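Local coordinates for protein chitinase (Thermococcus chitonophagus, PDB 5XSW) that probably hydrolyses internal glycosidic bonds of chitin, as an endochitinase that binds polysaccharide, and holds an N-acetylglucosamine-based glycan in a pocket of its helical domain, at residues A[12-17]-A[85-90]. Sequence-based numbering, arbitrary orientation.
Sequences KITVEL and IIEIQK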
loop_
_atom_site.group_PDB
_atom_site.type_symbol
_atom_site.label_atom_id
_atom_site.label_comp_id
_atom_site.label_asym_id
_atom_site.label_seq_id
_atom_site.Cartn_x
_atom_site.Cartn_y
_atom_site.Cartn_z
ATOM N N LYS A 12 -29.987 38.228 15.165
ATOM C CA LYS A 12 -29.563 37.019 14.444
ATOM C C LYS A 12 -28.849 37.282 13.100
ATOM O O LYS A 12 -29.416 37.828 12.125
ATOM C CB LYS A 12 -30.774 36.107 14.242
ATOM C CG LYS A 12 -30.477 34.788 13.522
ATOM C CD LYS A 12 -31.648 33.819 13.708
ATOM C CE LYS A 12 -31.773 32.825 12.570
ATOM N NZ LYS A 12 -32.940 31.912 12.780
ATOM N N ILE A 13 -27.575 36.889 13.060
ATOM C CA ILE A 13 -26.746 37.013 11.860
ATOM C C ILE A 13 -26.638 35.664 11.157
ATOM O O ILE A 13 -26.238 34.680 11.773
ATOM C CB ILE A 13 -25.341 37.451 12.180
ATOM C CG1 ILE A 13 -25.349 38.822 12.844
ATOM C CG2 ILE A 13 -24.468 37.451 10.919
ATOM C CD1 ILE A 13 -24.090 39.113 13.578
ATOM N N THR A 14 -27.012 35.629 9.888
ATOM C CA THR A 14 -26.953 34.390 9.118
ATOM C C THR A 14 -25.952 34.521 7.952
ATOM O O THR A 14 -26.078 35.401 7.082
ATOM C CB THR A 14 -28.345 33.995 8.606
ATOM O OG1 THR A 14 -29.156 33.634 9.734
ATOM C CG2 THR A 14 -28.239 32.768 7.685
ATOM N N VAL A 15 -24.952 33.634 7.960
ATOM C CA VAL A 15 -23.884 33.637 6.960
ATOM C C VAL A 15 -23.878 32.301 6.162
ATOM O O VAL A 15 -24.053 31.234 6.739
ATOM C CB VAL A 15 -22.510 33.844 7.638
ATOM C CG1 VAL A 15 -21.359 33.628 6.649
ATOM C CG2 VAL A 15 -22.407 35.219 8.266
ATOM N N GLU A 16 -23.693 32.388 4.845
ATOM C CA GLU A 16 -23.468 31.214 4.024
ATOM C C GLU A 16 -22.011 31.138 3.600
ATOM O O GLU A 16 -21.460 32.069 2.986
ATOM C CB GLU A 16 -24.350 31.227 2.803
ATOM C CG GLU A 16 -24.126 30.011 1.928
ATOM C CD GLU A 16 -25.257 29.778 0.956
ATOM O OE1 GLU A 16 -25.661 28.603 0.766
ATOM O OE2 GLU A 16 -25.728 30.778 0.371
ATOM N N LEU A 17 -21.391 30.014 3.937
ATOM C CA LEU A 17 -20.022 29.721 3.547
ATOM C C LEU A 17 -20.008 28.680 2.412
ATOM O O LEU A 17 -20.624 27.649 2.558
ATOM C CB LEU A 17 -19.254 29.188 4.749
ATOM C CG LEU A 17 -17.863 28.627 4.433
ATOM C CD1 LEU A 17 -16.911 29.726 3.967
ATOM C CD2 LEU A 17 -17.332 27.904 5.644
ATOM N N ILE A 85 -24.353 26.809 6.372
ATOM C CA ILE A 85 -25.093 27.944 6.937
ATOM C C ILE A 85 -24.789 28.073 8.409
ATOM O O ILE A 85 -24.975 27.133 9.195
ATOM C CB ILE A 85 -26.582 27.799 6.707
ATOM C CG1 ILE A 85 -26.825 27.807 5.208
ATOM C CG2 ILE A 85 -27.349 28.975 7.408
ATOM C CD1 ILE A 85 -28.005 27.038 4.833
ATOM N N ILE A 86 -24.265 29.252 8.760
ATOM C CA ILE A 86 -23.849 29.594 10.108
ATOM C C ILE A 86 -24.796 30.684 10.653
ATOM O O ILE A 86 -24.996 31.716 10.013
ATOM C CB ILE A 86 -22.419 30.148 10.147
ATOM C CG1 ILE A 86 -21.420 29.145 9.526
ATOM C CG2 ILE A 86 -22.034 30.588 11.568
ATOM C CD1 ILE A 86 -20.171 29.819 9.032
ATOM N N GLU A 87 -25.378 30.430 11.813
ATOM C CA GLU A 87 -26.237 31.426 12.457
ATOM C C GLU A 87 -25.611 31.888 13.755
ATOM O O GLU A 87 -25.264 31.062 14.611
ATOM C CB GLU A 87 -27.625 30.859 12.688
ATOM C CG GLU A 87 -28.506 31.058 11.450
ATOM C CD GLU A 87 -29.781 30.241 11.484
ATOM O OE1 GLU A 87 -30.331 30.037 12.601
ATOM O OE2 GLU A 87 -30.210 29.799 10.388
ATOM N N ILE A 88 -25.456 33.212 13.886
ATOM C CA ILE A 88 -24.763 33.806 15.017
ATOM C C ILE A 88 -25.743 34.750 15.767
ATOM O O ILE A 88 -26.472 35.526 15.139
ATOM C CB ILE A 88 -23.554 34.649 14.553
ATOM C CG1 ILE A 88 -22.561 33.825 13.725
ATOM C CG2 ILE A 88 -22.801 35.266 15.770
ATOM C CD1 ILE A 88 -21.757 32.894 14.567
ATOM N N GLN A 89 -25.756 34.689 17.080
ATOM C CA GLN A 89 -26.425 35.734 17.869
ATOM C C GLN A 89 -25.485 36.908 18.161
ATOM O O GLN A 89 -24.476 36.730 18.846
ATOM C CB GLN A 89 -26.925 35.151 19.167
ATOM C CG GLN A 89 -27.644 36.160 20.039
ATOM C CD GLN A 89 -28.387 35.449 21.123
ATOM O OE1 GLN A 89 -29.519 35.005 20.912
ATOM N NE2 GLN A 89 -27.734 35.270 22.281
ATOM N N LYS A 90 -25.810 38.095 17.642
ATOM C CA LYS A 90 -24.865 39.234 17.654
ATOM C C LYS A 90 -24.456 39.661 19.063
ATOM O O LYS A 90 -25.305 39.812 19.935
ATOM C CB LYS A 90 -25.473 40.423 16.908
ATOM C CG LYS A 90 -24.524 41.576 16.646
ATOM C CD LYS A 90 -25.190 42.539 15.684
ATOM C CE LYS A 90 -24.287 43.690 15.302
ATOM N NZ LYS A 90 -24.924 44.593 14.307
HETATM O O HOH W 1 -31.456 32.110 9.087
#
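Ile13 and Ile88 exchange two backbone hydrogen bonds, Ile13 N to Ile88 O and Ile88 N to Ile13 O, both 2.7 Å; Val15 and Ile86 form a second, nearly straight couple (177°), pairing the backbones antiparallel. On one face of this pair Glu87 OE1 meets Lys12 NZ in a salt bridge of 3.2 Å, while Glu87 OE2 accepts a weak hydrogen bond from a water that also bonds Thr14 OG1. Lys12 crosses the glutamate at a slant, its chain extended after a trans first torsion (chi1 -179°), bringing CE as well as NZ to OE1. Thr14 and Glu87 run alongside one another on this face, and Thr14 OG1 lies 3.2 Å from Glu87 CG; the methyl CG2 of Thr14 turns instead to Ile85 CG2, 3.9 Å away. A leucine in place of Glu87 would probably leave the Lys12 ammonium without this counter-charge and take away the weak bond the water makes to OE2. On the opposite face Ile13, Val15, Ile86 and Ile88 are buried, Ile13 CB meeting Ile88 CB at 4.1 Å, with Tyr96 and Pro97 against the Ile13 and Val15 side chains. Strands 3-9 and 45-51 flank the pair, making strands 12-21 and 80-89 the central two of a four-stranded antiparallel sheet, with one mainly polar face and one apolar face, in the N-terminal beta domain, far from the glycan pocket.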